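Local atomic coordinates of sterol regulatory element-binding protein cleavage-activating protein (Schizosaccharomyces pombe, PDB entry 4YHC), a protein that acts as the escort required for processing of sre1 when sterol or oxygen is low, here represented by its WD40 domain. Residues A81-G86 against K136-V141; Y228-A231 against L236-A239; V284-F289 against D360-F365. The protein carries 9 engineered substitutions. All coordinates share one frame; numbering follows the deposited sequence.

Contact 1 (A81-G86 against K136-V141)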
ATOM      1  N   ALA A  81      -8.525   9.330  -2.218  1.00 17.09           N
ATOM      2  CA  ALA A  81      -8.058   8.209  -3.001  1.00 19.25           C
ATOM      3  C   ALA A  81      -7.647   8.665  -4.369  1.00 23.24           C
ATOM      4  O   ALA A  81      -8.080   9.735  -4.843  1.00 25.91           O
ATOM      5  CB  ALA A  81      -9.085   7.130  -3.051  1.00 19.48           C
ATOM      6  N   LEU A  82      -6.694   7.945  -4.950  1.00 17.02           N
ATOM      7  CA  LEU A  82      -6.197   8.251  -6.278  1.00 19.09           C
ATOM      8  C   LEU A  82      -6.597   7.209  -7.217  1.00 21.29           C
ATOM      9  O   LEU A  82      -6.677   6.028  -6.826  1.00 22.92           O
ATOM     10  CB  LEU A  82      -4.670   8.261  -6.276  1.00 24.85           C
ATOM     11  CG  LEU A  82      -3.946   9.406  -5.581  1.00 37.07           C
ATOM     12  CD1 LEU A  82      -3.584   8.989  -4.189  1.00 39.91           C
ATOM     13  CD2 LEU A  82      -2.647   9.669  -6.303  1.00 48.19           C
ATOM     14  N   ASP A  83      -6.791   7.578  -8.479  1.00 22.65           N
ATOM     15  CA  ASP A  83      -7.035   6.541  -9.453  1.00 27.57           C
ATOM     16  C   ASP A  83      -5.699   5.758  -9.666  1.00 19.58           C
ATOM     17  O   ASP A  83      -4.608   6.255  -9.319  1.00 18.07           O
ATOM     18  CB  ASP A  83      -7.590   7.119 -10.761  1.00 27.19           C
ATOM     19  CG  ASP A  83      -6.513   7.630 -11.703  1.00 28.85           C
ATOM     20  OD1 ASP A  83      -5.930   8.699 -11.450  1.00 28.65           O
ATOM     21  OD2 ASP A  83      -6.255   6.935 -12.694  1.00 30.06           O
ATOM     22  N   PRO A  84      -5.790   4.562 -10.234  1.00 21.38           N
ATOM     23  CA  PRO A  84      -4.604   3.750 -10.352  1.00 21.72           C
ATOM     24  C   PRO A  84      -3.511   4.309 -11.213  1.00 20.18           C
ATOM     25  O   PRO A  84      -2.384   3.968 -10.990  1.00 23.44           O
ATOM     26  CB  PRO A  84      -5.130   2.399 -10.923  1.00 36.39           C
ATOM     27  CG  PRO A  84      -6.598   2.436 -10.819  1.00 32.12           C
ATOM     28  CD  PRO A  84      -6.990   3.874 -10.749  1.00 22.60           C
ATOM     29  N   GLN A  85      -3.808   5.271 -12.089  1.00 23.18           N
ATOM     30  CA  GLN A  85      -2.783   5.908 -12.930  1.00 23.69           C
ATOM     31  C   GLN A  85      -2.249   7.181 -12.359  1.00 23.61           C
ATOM     32  O   GLN A  85      -1.269   7.745 -12.881  1.00 23.61           O
ATOM     33  CB  GLN A  85      -3.330   6.145 -14.366  1.00 45.93           C
ATOM     34  CG  GLN A  85      -3.462   4.870 -15.194  1.00 56.43           C
ATOM     35  CD  GLN A  85      -2.163   4.069 -15.213  1.00 75.87           C
ATOM     36  OE1 GLN A  85      -1.130   4.537 -15.716  1.00 87.08           O
ATOM     37  NE2 GLN A  85      -2.190   2.863 -14.618  1.00 77.66           N
ATOM     38  N   GLY A  86      -2.815   7.639 -11.253  1.00 22.65           N
ATOM     39  CA  GLY A  86      -2.297   8.850 -10.634  1.00 21.28           C
ATOM     40  C   GLY A  86      -2.621  10.175 -11.291  1.00 21.47           C
ATOM     41  O   GLY A  86      -1.870  11.152 -11.141  1.00 20.25           O
ATOM     42  N   LYS A 136     -12.670   8.065 -20.151  1.00 37.24           N
ATOM     43  CA  LYS A 136     -12.431   6.940 -19.252  1.00 37.41           C
ATOM     44  C   LYS A 136     -13.649   6.692 -18.378  1.00 38.93           C
ATOM     45  O   LYS A 136     -14.291   7.635 -17.878  1.00 40.40           O
ATOM     46  CB  LYS A 136     -11.288   7.242 -18.298  1.00 41.50           C
ATOM     47  CG  LYS A 136     -10.014   7.721 -18.936  1.00 47.77           C
ATOM     48  CD  LYS A 136      -8.981   7.979 -17.850  1.00 47.19           C
ATOM     49  CE  LYS A 136      -7.693   8.525 -18.439  1.00 59.99           C
ATOM     50  NZ  LYS A 136      -7.377   8.031 -19.820  1.00 63.60           N
ATOM     51  N   ASN A 137     -13.902   5.427 -18.116  1.00 33.23           N
ATOM     52  CA  ASN A 137     -14.887   5.035 -17.152  1.00 33.09           C
ATOM     53  C   ASN A 137     -14.272   4.353 -15.934  1.00 29.28           C
ATOM     54  O   ASN A 137     -13.310   3.616 -16.082  1.00 24.68           O
ATOM     55  CB  ASN A 137     -15.829   4.061 -17.814  1.00 43.00           C
ATOM     56  CG  ASN A 137     -17.020   3.814 -16.961  1.00 55.36           C
ATOM     57  OD1 ASN A 137     -17.282   2.688 -16.537  1.00 66.72           O
ATOM     58  ND2 ASN A 137     -17.708   4.890 -16.626  1.00 48.33           N
ATOM     59  N   PHE A 138     -14.805   4.631 -14.752  1.00 28.34           N
ATOM     60  CA  PHE A 138     -14.321   4.057 -13.503  1.00 29.47           C
ATOM     61  C   PHE A 138     -15.503   3.641 -12.685  1.00 31.52           C
ATOM     62  O   PHE A 138     -16.577   4.208 -12.823  1.00 29.94           O
ATOM     63  CB  PHE A 138     -13.523   5.062 -12.645  1.00 30.49           C
ATOM     64  CG  PHE A 138     -12.254   5.555 -13.272  1.00 28.57           C
ATOM     65  CD1 PHE A 138     -11.066   4.794 -13.216  1.00 30.16           C
ATOM     66  CD2 PHE A 138     -12.237   6.743 -13.961  1.00 25.39           C
ATOM     67  CE1 PHE A 138      -9.900   5.260 -13.781  1.00 25.83           C
ATOM     68  CE2 PHE A 138     -11.056   7.211 -14.538  1.00 25.04           C
ATOM     69  CZ  PHE A 138      -9.901   6.473 -14.463  1.00 27.01           C
ATOM     70  N   GLU A 139     -15.278   2.670 -11.797  1.00 30.81           N
ATOM     71  CA  GLU A 139     -16.126   2.493 -10.637  1.00 34.58           C
ATOM     72  C   GLU A 139     -15.475   3.016  -9.376  1.00 28.92           C
ATOM     73  O   GLU A 139     -14.329   2.693  -9.086  1.00 30.82           O
ATOM     74  CB  GLU A 139     -16.510   1.040 -10.530  1.00 46.50           C
ATOM     75  CG  GLU A 139     -17.376   0.642 -11.717  1.00 62.50           C
ATOM     76  CD  GLU A 139     -17.733  -0.816 -11.720  1.00 71.43           C
ATOM     77  OE1 GLU A 139     -16.781  -1.640 -11.783  1.00 68.72           O
ATOM     78  OE2 GLU A 139     -18.964  -1.107 -11.639  1.00 78.19           O
ATOM     79  N   LEU A 140     -16.190   3.878  -8.661  1.00 22.75           N
ATOM     80  CA  LEU A 140     -15.708   4.487  -7.454  1.00 27.88           C
ATOM     81  C   LEU A 140     -16.460   3.830  -6.332  1.00 30.11           C
ATOM     82  O   LEU A 140     -17.709   3.989  -6.231  1.00 27.94           O
ATOM     83  CB  LEU A 140     -15.987   5.993  -7.420  1.00 27.14           C
ATOM     84  CG  LEU A 140     -14.972   7.031  -7.017  1.00 32.34           C
ATOM     85  CD1 LEU A 140     -15.665   8.355  -6.655  1.00 23.70           C
ATOM     86  CD2 LEU A 140     -14.007   6.600  -5.929  1.00 36.69           C
ATOM     87  N   VAL A 141     -15.742   3.124  -5.471  1.00 22.84           N
ATOM     88  CA  VAL A 141     -16.382   2.348  -4.424  1.00 18.61           C
ATOM     89  C   VAL A 141     -16.169   3.015  -3.082  1.00 27.22           C
ATOM     90  O   VAL A 141     -15.044   3.375  -2.686  1.00 23.15           O
ATOM     91  CB  VAL A 141     -15.825   0.922  -4.399  1.00 27.53           C
ATOM     92  CG1 VAL A 141     -16.475   0.077  -3.308  1.00 26.09           C
ATOM     93  CG2 VAL A 141     -16.012   0.257  -5.773  1.00 26.37           C
TER

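Contact 2 (Y228-A231 against L236-A239)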
ATOM      1  N   TYR A 228      -5.459  -9.008   2.843  1.00 18.33           N
ATOM      2  CA  TYR A 228      -4.573  -8.181   2.015  1.00 18.91           C
ATOM      3  C   TYR A 228      -4.575  -8.842   0.644  1.00 20.03           C
ATOM      4  O   TYR A 228      -4.591 -10.070   0.553  1.00 20.28           O
ATOM      5  CB  TYR A 228      -3.139  -8.103   2.591  1.00 16.41           C
ATOM      6  CG  TYR A 228      -2.263  -7.092   1.878  1.00 18.55           C
ATOM      7  CD1 TYR A 228      -1.541  -7.473   0.741  1.00 21.56           C
ATOM      8  CD2 TYR A 228      -2.179  -5.769   2.287  1.00 23.26           C
ATOM      9  CE1 TYR A 228      -0.766  -6.568   0.036  1.00 21.44           C
ATOM     10  CE2 TYR A 228      -1.334  -4.854   1.581  1.00 18.68           C
ATOM     11  CZ  TYR A 228      -0.684  -5.294   0.460  1.00 22.94           C
ATOM     12  OH  TYR A 228       0.130  -4.521  -0.295  1.00 37.49           O
ATOM     13  N   GLY A 229      -4.597  -8.057  -0.406  1.00 15.13           N
ATOM     14  CA  GLY A 229      -4.726  -8.627  -1.789  1.00 19.88           C
ATOM     15  C   GLY A 229      -3.501  -8.388  -2.662  1.00 21.49           C
ATOM     16  O   GLY A 229      -2.801  -7.398  -2.482  1.00 20.86           O
ATOM     17  N   ILE A 230      -3.176  -9.314  -3.543  1.00 17.69           N
ATOM     18  CA  ILE A 230      -2.214  -9.031  -4.669  1.00 20.16           C
ATOM     19  C   ILE A 230      -3.108  -9.160  -5.897  1.00 19.47           C
ATOM     20  O   ILE A 230      -3.440 -10.269  -6.351  1.00 18.56           O
ATOM     21  CB  ILE A 230      -1.087 -10.020  -4.767  1.00 20.54           C
ATOM     22  CG1 ILE A 230      -0.462 -10.242  -3.412  1.00 27.02           C
ATOM     23  CG2 ILE A 230      -0.089  -9.710  -5.892  1.00 15.45           C
ATOM     24  CD1 ILE A 230       0.747  -9.483  -3.143  1.00 28.62           C
ATOM     25  N   ALA A 231      -3.501  -8.015  -6.406  1.00 18.01           N
ATOM     26  CA  ALA A 231      -4.580  -7.952  -7.336  1.00 23.32           C
ATOM     27  C   ALA A 231      -4.200  -8.655  -8.656  1.00 21.81           C
ATOM     28  O   ALA A 231      -4.986  -9.457  -9.195  1.00 18.54           O
ATOM     29  CB  ALA A 231      -4.982  -6.484  -7.566  1.00 19.84           C
ATOM     30  N   LEU A 236      -5.965 -13.373  -2.376  1.00 16.01           N
ATOM     31  CA  LEU A 236      -6.234 -12.740  -1.108  1.00 18.88           C
ATOM     32  C   LEU A 236      -5.556 -13.490   0.019  1.00 21.09           C
ATOM     33  O   LEU A 236      -5.617 -14.765   0.055  1.00 18.48           O
ATOM     34  CB  LEU A 236      -7.733 -12.761  -0.863  1.00 18.18           C
ATOM     35  CG  LEU A 236      -8.186 -12.067   0.416  1.00 25.99           C
ATOM     36  CD1 LEU A 236      -9.408 -11.233   0.232  1.00 25.77           C
ATOM     37  CD2 LEU A 236      -8.485 -13.083   1.515  1.00 27.20           C
ATOM     38  N   PHE A 237      -4.921 -12.734   0.927  1.00 16.83           N
ATOM     39  CA  PHE A 237      -4.253 -13.307   2.107  1.00 19.14           C
ATOM     40  C   PHE A 237      -5.211 -13.015   3.288  1.00 24.59           C
ATOM     41  O   PHE A 237      -5.641 -11.866   3.480  1.00 21.70           O
ATOM     42  CB  PHE A 237      -2.881 -12.704   2.365  1.00 15.50           C
ATOM     43  CG  PHE A 237      -1.843 -13.064   1.357  1.00 22.90           C
ATOM     44  CD1 PHE A 237      -1.763 -12.394   0.147  1.00 20.72           C
ATOM     45  CD2 PHE A 237      -0.929 -14.057   1.610  1.00 15.52           C
ATOM     46  CE1 PHE A 237      -0.820 -12.750  -0.785  1.00 16.89           C
ATOM     47  CE2 PHE A 237      -0.018 -14.400   0.701  1.00 18.98           C
ATOM     48  CZ  PHE A 237       0.071 -13.732  -0.481  1.00 17.81           C
ATOM     49  N   LEU A 238      -5.590 -14.043   4.054  1.00 19.16           N
ATOM     50  CA  LEU A 238      -6.448 -13.944   5.237  1.00 16.24           C
ATOM     51  C   LEU A 238      -5.573 -14.279   6.472  1.00 18.88           C
ATOM     52  O   LEU A 238      -5.139 -15.371   6.609  1.00 17.52           O
ATOM     53  CB  LEU A 238      -7.584 -14.938   5.134  1.00 22.09           C
ATOM     54  CG  LEU A 238      -8.811 -14.860   6.099  1.00 35.11           C
ATOM     55  CD1 LEU A 238      -8.888 -16.045   7.028  1.00 38.66           C
ATOM     56  CD2 LEU A 238      -8.944 -13.628   6.966  1.00 32.41           C
ATOM     57  N   ALA A 239      -5.280 -13.307   7.305  1.00 16.18           N
ATOM     58  CA  ALA A 239      -4.462 -13.448   8.463  1.00 16.24           C
ATOM     59  C   ALA A 239      -5.365 -13.779   9.649  1.00 25.41           C
ATOM     60  O   ALA A 239      -6.430 -13.232   9.789  1.00 18.28           O
ATOM     61  CB  ALA A 239      -3.770 -12.173   8.775  1.00 18.30           C
TER

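Contact 3 (V284-F289 against D360-F365)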
ATOM      1  N   VAL A 284       6.808 -15.525  -8.716  1.00 18.06           N
ATOM      2  CA  VAL A 284       7.571 -14.551  -7.940  1.00 16.25           C
ATOM      3  C   VAL A 284       8.850 -15.135  -7.439  1.00 18.83           C
ATOM      4  O   VAL A 284       8.969 -16.361  -7.286  1.00 16.40           O
ATOM      5  CB  VAL A 284       6.733 -14.004  -6.724  1.00 18.25           C
ATOM      6  CG1 VAL A 284       5.434 -13.445  -7.233  1.00 15.96           C
ATOM      7  CG2 VAL A 284       6.501 -15.092  -5.661  1.00 17.59           C
ATOM      8  N   SER A 285       9.844 -14.291  -7.195  1.00 18.45           N
ATOM      9  CA  SER A 285      11.093 -14.782  -6.673  1.00 20.25           C
ATOM     10  C   SER A 285      11.058 -14.902  -5.133  1.00 25.04           C
ATOM     11  O   SER A 285      11.888 -15.622  -4.584  1.00 20.44           O
ATOM     12  CB  SER A 285      12.254 -13.838  -7.004  1.00 18.24           C
ATOM     13  OG  SER A 285      12.466 -13.742  -8.402  1.00 27.88           O
ATOM     14  N   SER A 286      10.136 -14.201  -4.479  1.00 15.63           N
ATOM     15  CA  SER A 286      10.069 -14.125  -2.970  1.00 18.29           C
ATOM     16  C   SER A 286       8.774 -13.554  -2.494  1.00 20.21           C
ATOM     17  O   SER A 286       8.069 -12.906  -3.296  1.00 16.06           O
ATOM     18  CB  SER A 286      11.201 -13.354  -2.319  1.00 17.98           C
ATOM     19  OG  SER A 286      11.213 -11.966  -2.626  1.00 21.76           O
ATOM     20  N   ILE A 287       8.414 -13.846  -1.232  1.00 15.21           N
ATOM     21  CA  ILE A 287       7.212 -13.273  -0.632  1.00 15.11           C
ATOM     22  C   ILE A 287       7.659 -12.722   0.701  1.00 18.39           C
ATOM     23  O   ILE A 287       8.402 -13.418   1.439  1.00 18.27           O
ATOM     24  CB  ILE A 287       6.159 -14.350  -0.370  1.00 16.33           C
ATOM     25  CG1 ILE A 287       5.944 -15.210  -1.592  1.00 31.83           C
ATOM     26  CG2 ILE A 287       4.840 -13.729   0.118  1.00 18.73           C
ATOM     27  CD1 ILE A 287       4.993 -16.382  -1.355  1.00 37.10           C
ATOM     28  N   SER A 288       7.142 -11.557   1.073  1.00 16.63           N
ATOM     29  CA  SER A 288       7.471 -10.904   2.362  1.00 16.56           C
ATOM     30  C   SER A 288       6.189 -10.487   3.002  1.00 20.01           C
ATOM     31  O   SER A 288       5.264  -9.914   2.316  1.00 14.76           O
ATOM     32  CB  SER A 288       8.282  -9.658   2.183  1.00 14.72           C
ATOM     33  OG  SER A 288       9.531  -9.869   1.592  1.00 17.97           O
ATOM     34  N   PHE A 289       6.115 -10.734   4.316  1.00 14.82           N
ATOM     35  CA  PHE A 289       4.968 -10.301   5.149  1.00 14.86           C
ATOM     36  C   PHE A 289       5.495  -9.293   6.151  1.00 16.28           C
ATOM     37  O   PHE A 289       6.627  -9.464   6.654  1.00 16.72           O
ATOM     38  CB  PHE A 289       4.338 -11.429   5.982  1.00 15.01           C
ATOM     39  CG  PHE A 289       3.799 -12.563   5.217  1.00 19.72           C
ATOM     40  CD1 PHE A 289       3.146 -12.375   3.993  1.00 20.75           C
ATOM     41  CD2 PHE A 289       3.865 -13.832   5.706  1.00 19.69           C
ATOM     42  CE1 PHE A 289       2.618 -13.442   3.273  1.00 15.73           C
ATOM     43  CE2 PHE A 289       3.325 -14.895   4.993  1.00 25.44           C
ATOM     44  CZ  PHE A 289       2.738 -14.696   3.735  1.00 17.90           C
ATOM     45  N   ASP A 360       7.923  -4.389  -3.266  1.00 16.49           N
ATOM     46  CA  ASP A 360       8.132  -5.819  -3.537  1.00 17.78           C
ATOM     47  C   ASP A 360       8.623  -6.660  -2.318  1.00 17.15           C
ATOM     48  O   ASP A 360       8.874  -7.812  -2.465  1.00 15.75           O
ATOM     49  CB  ASP A 360       9.061  -6.077  -4.730  1.00 15.18           C
ATOM     50  CG  ASP A 360      10.420  -5.578  -4.505  1.00 16.83           C
ATOM     51  OD1 ASP A 360      10.664  -5.068  -3.384  1.00 21.29           O
ATOM     52  OD2 ASP A 360      11.273  -5.719  -5.400  1.00 18.11           O
ATOM     53  N   GLY A 361       8.679  -6.072  -1.150  1.00 14.80           N
ATOM     54  CA  GLY A 361       9.133  -6.734   0.050  1.00 15.55           C
ATOM     55  C   GLY A 361      10.629  -7.019   0.148  1.00 20.40           C
ATOM     56  O   GLY A 361      11.076  -7.752   1.027  1.00 18.54           O
ATOM     57  N   LEU A 362      11.413  -6.547  -0.795  1.00 16.28           N
ATOM     58  CA  LEU A 362      12.825  -6.885  -0.799  1.00 20.55           C
ATOM     59  C   LEU A 362      13.708  -6.046   0.157  1.00 20.02           C
ATOM     60  O   LEU A 362      14.779  -6.512   0.562  1.00 21.33           O
ATOM     61  CB  LEU A 362      13.436  -6.773  -2.219  1.00 16.76           C
ATOM     62  CG  LEU A 362      13.057  -7.900  -3.169  1.00 22.35           C
ATOM     63  CD1 LEU A 362      13.781  -7.694  -4.514  1.00 18.23           C
ATOM     64  CD2 LEU A 362      13.459  -9.235  -2.570  1.00 24.86           C
ATOM     65  N   TYR A 363      13.303  -4.815   0.452  1.00 16.33           N
ATOM     66  CA  TYR A 363      14.039  -3.965   1.363  1.00 15.05           C
ATOM     67  C   TYR A 363      13.141  -3.457   2.504  1.00 22.68           C
ATOM     68  O   TYR A 363      11.903  -3.143   2.301  1.00 24.73           O
ATOM     69  CB  TYR A 363      14.547  -2.770   0.623  1.00 15.22           C
ATOM     70  CG  TYR A 363      15.532  -3.050  -0.468  1.00 22.70           C
ATOM     71  CD1 TYR A 363      16.880  -3.183  -0.188  1.00 20.52           C
ATOM     72  CD2 TYR A 363      15.129  -3.186  -1.774  1.00 22.73           C
ATOM     73  CE1 TYR A 363      17.810  -3.506  -1.144  1.00 16.77           C
ATOM     74  CE2 TYR A 363      16.068  -3.500  -2.762  1.00 25.55           C
ATOM     75  CZ  TYR A 363      17.399  -3.650  -2.429  1.00 26.56           C
ATOM     76  OH  TYR A 363      18.333  -3.899  -3.361  1.00 27.92           O
ATOM     77  N   ILE A 364      13.730  -3.381   3.695  1.00 15.45           N
ATOM     78  CA  ILE A 364      13.103  -2.679   4.810  1.00 16.94           C
ATOM     79  C   ILE A 364      13.894  -1.389   5.068  1.00 19.50           C
ATOM     80  O   ILE A 364      15.122  -1.409   5.104  1.00 15.57           O
ATOM     81  CB  ILE A 364      13.107  -3.507   6.102  1.00 15.07           C
ATOM     82  CG1 ILE A 364      12.623  -4.903   5.855  1.00 14.94           C
ATOM     83  CG2 ILE A 364      12.299  -2.810   7.220  1.00 15.16           C
ATOM     84  CD1 ILE A 364      12.973  -5.831   6.961  1.00 23.10           C
ATOM     85  N   PHE A 365      13.198  -0.294   5.306  1.00 18.20           N
ATOM     86  CA  PHE A 365      13.838   0.962   5.659  1.00 17.32           C
ATOM     87  C   PHE A 365      13.265   1.452   6.933  1.00 18.61           C
ATOM     88  O   PHE A 365      12.087   1.237   7.233  1.00 18.18           O
ATOM     89  CB  PHE A 365      13.628   2.016   4.587  1.00 15.72           C
ATOM     90  CG  PHE A 365      14.161   1.609   3.198  1.00 15.68           C
ATOM     91  CD1 PHE A 365      15.507   1.816   2.867  1.00 15.85           C
ATOM     92  CD2 PHE A 365      13.340   1.057   2.253  1.00 15.52           C
ATOM     93  CE1 PHE A 365      16.025   1.474   1.609  1.00 15.87           C
ATOM     94  CE2 PHE A 365      13.853   0.705   0.976  1.00 16.07           C
ATOM     95  CZ  PHE A 365      15.190   0.894   0.662  1.00 16.10           C
TER
HETATM   96  O   HOH W   1       9.559 -10.297  -1.255  1.00 19.75           O

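Contact 1 (A81-G86 against K136-V141)
The Phe138 ring reaches the turn at Asp83 and Pro84 and meets both with its outer end. Asp83 OD2 lies 4.1 Å from Phe138 CZ. Pro84 CD lies 4.4 Å from Phe138 CE1. Both approach the ring obliquely. The carboxylate and ring planes are steeply inclined, 68° apart. No hydrogen bond crosses between the segments, and the backbones stay well separated. Even the nearest CA atoms, those of Asp83 and Phe138, are 8.7 Å apart.

The carboxylate is held from its own side. Asp83 CG sits between the backbone N and the carbonyl carbon (chi1 84°), and this folds the acid back over the residues that follow. Asp83 OD2 accepts from Gln85 N at 3.0 Å, met from above the carboxylate plane, and closes an Asx turn. Asp83 OD1 takes the backbone N-H groups of Asn87 and Tyr88. A type I turn runs over the same residues, with Gly86 N bonded to Asp83 O at 3.0 Å. The positive phi of Gly86 suits glycine, since a CB would press on the preceding carbonyl O. With an alanine at Asp83, the N-H groups of Gln85, Asn87 and Tyr88 would probably lose the carboxylate that accepts from them all, and the turn would be freer to shift against Phe138.

The turn joins strands 79-82 and 88-92 in predicted repeat WD 2, while Phe138 belongs to predicted repeat WD 3. Trp125 packs edge-to-face with Phe138 and also touches Asp83. The contact is therefore a seam between adjacent propeller blades. Its chemistry is a division of labour: backbone N-H groups satisfy the acid and would favour its ionised form, while the ring and the proline supply loose apolar packing.

Contact 2 (Y228-A231 against L236-A239)
Tyr228 and Phe237 exchange two backbone hydrogen bonds across the hairpin. Phe237 N gives to Tyr228 O at 2.7 Å, and the bond is almost straight (171°). Tyr228 N gives to Phe237 O at 2.9 Å; this bond is more bent (145°). The two residues form an antiparallel hydrogen-bonded pair. Gly229 and Leu236 form the adjacent non-hydrogen-bonded pair, with their CA atoms 4.4 Å apart.

Weaker polar contacts gather at the same carbonyl. Leu236 CA makes a CA-H...O contact with Tyr228 O at 3.5 Å. The Phe237 ring also comes up to this oxygen edge-on, with Tyr228 O in the ring plane and 3.7 Å from Phe237 CD1. One carbonyl thus meets an N-H, a CA-H and a ring edge.

Apolar contact comes mainly from Ile230 and Phe237. Phe237 CG is anti to its carbonyl carbon (chi1 -69°), which sends the ring back along the hairpin to Ile230. There Ile230 CG1 meets Phe237 CE1 at 3.6 Å, near the ring plane. Tyr228 starts from the same sheet face as Phe237, but its ring leads away from the partner strand. On the face with Leu236, Gly229 offers no side chain. Leu236 CG lies 4.1 Å from Tyr228 O.

The hairpin supplies the first two strands of a four-stranded propeller blade. Strand 235-239 lies between 226-230 and 243-248; Leu236 and Leu238 bond through their backbones to Ile247 and Asp245. Val244 and Met246 pack against Phe237. Val270 of strand 269-278, in the next sheet, touches Tyr228, Ile230 and Phe237.

Contact 3 (V284-F289 against D360-F365)
Ser288 and Gly361 make the tight part of this contact. Ser288 OG is anti to its carbonyl carbon (chi1 -62°), which directs it to Gly361 O. It donates to that oxygen at 2.7 Å, coming in tilted from the carbonyl plane. Ser288 CB lies 3.7 Å from Gly361 CA. A side chain on Gly361 would run into Ser288 CB, and its positive phi (72°) also favours glycine. Gly361 O takes a second bond from Gln417 NE2.

The other side is looser and is bridged by a water. That water donates to Ser288 OG at 2.9 Å and to Asp360 O at 2.8 Å. It also bonds Ser286 OG, 2.7 Å away, and that hydroxyl is hydrogen-bonded to Ser273 OG as well. Here the direct touch is slight: Leu362 CD2 meets Ser286 OG at 3.5 Å. Leu362 also packs on Tyr303. Its N-H bonds Asp360 OD1 in an Asx turn, which shapes the loop before strand 363-374.

The loop thus seats on strand 281-292, joining two sheets of the WD40 propeller. The chemistry is polar though the touching residues are mostly buried. Ser288 OG donates to a carbonyl and accepts from the water, so direct and water-mediated bonds share the one hydroxyl.

Contact 2 pairs two strands within one blade, whereas contacts 1 and 3 each bring together separate sheets. Contacts 1 and 3 are buried and lie on opposite sides of the chain's centre, with centres about 27 Å apart. Contact 2 is only partly buried. The chemistry follows these roles: regular backbone bonding within the blade, an aromatic ring against a turn at contact 1, and serine hydroxyls with a water at contact 3. Contacts 2 and 3 touch, with Phe237 CE2 3.8 Å from Phe289 CE1, so the hairpin packs against strand 281-292 through these two rings. Contact 1 touches neither of the others.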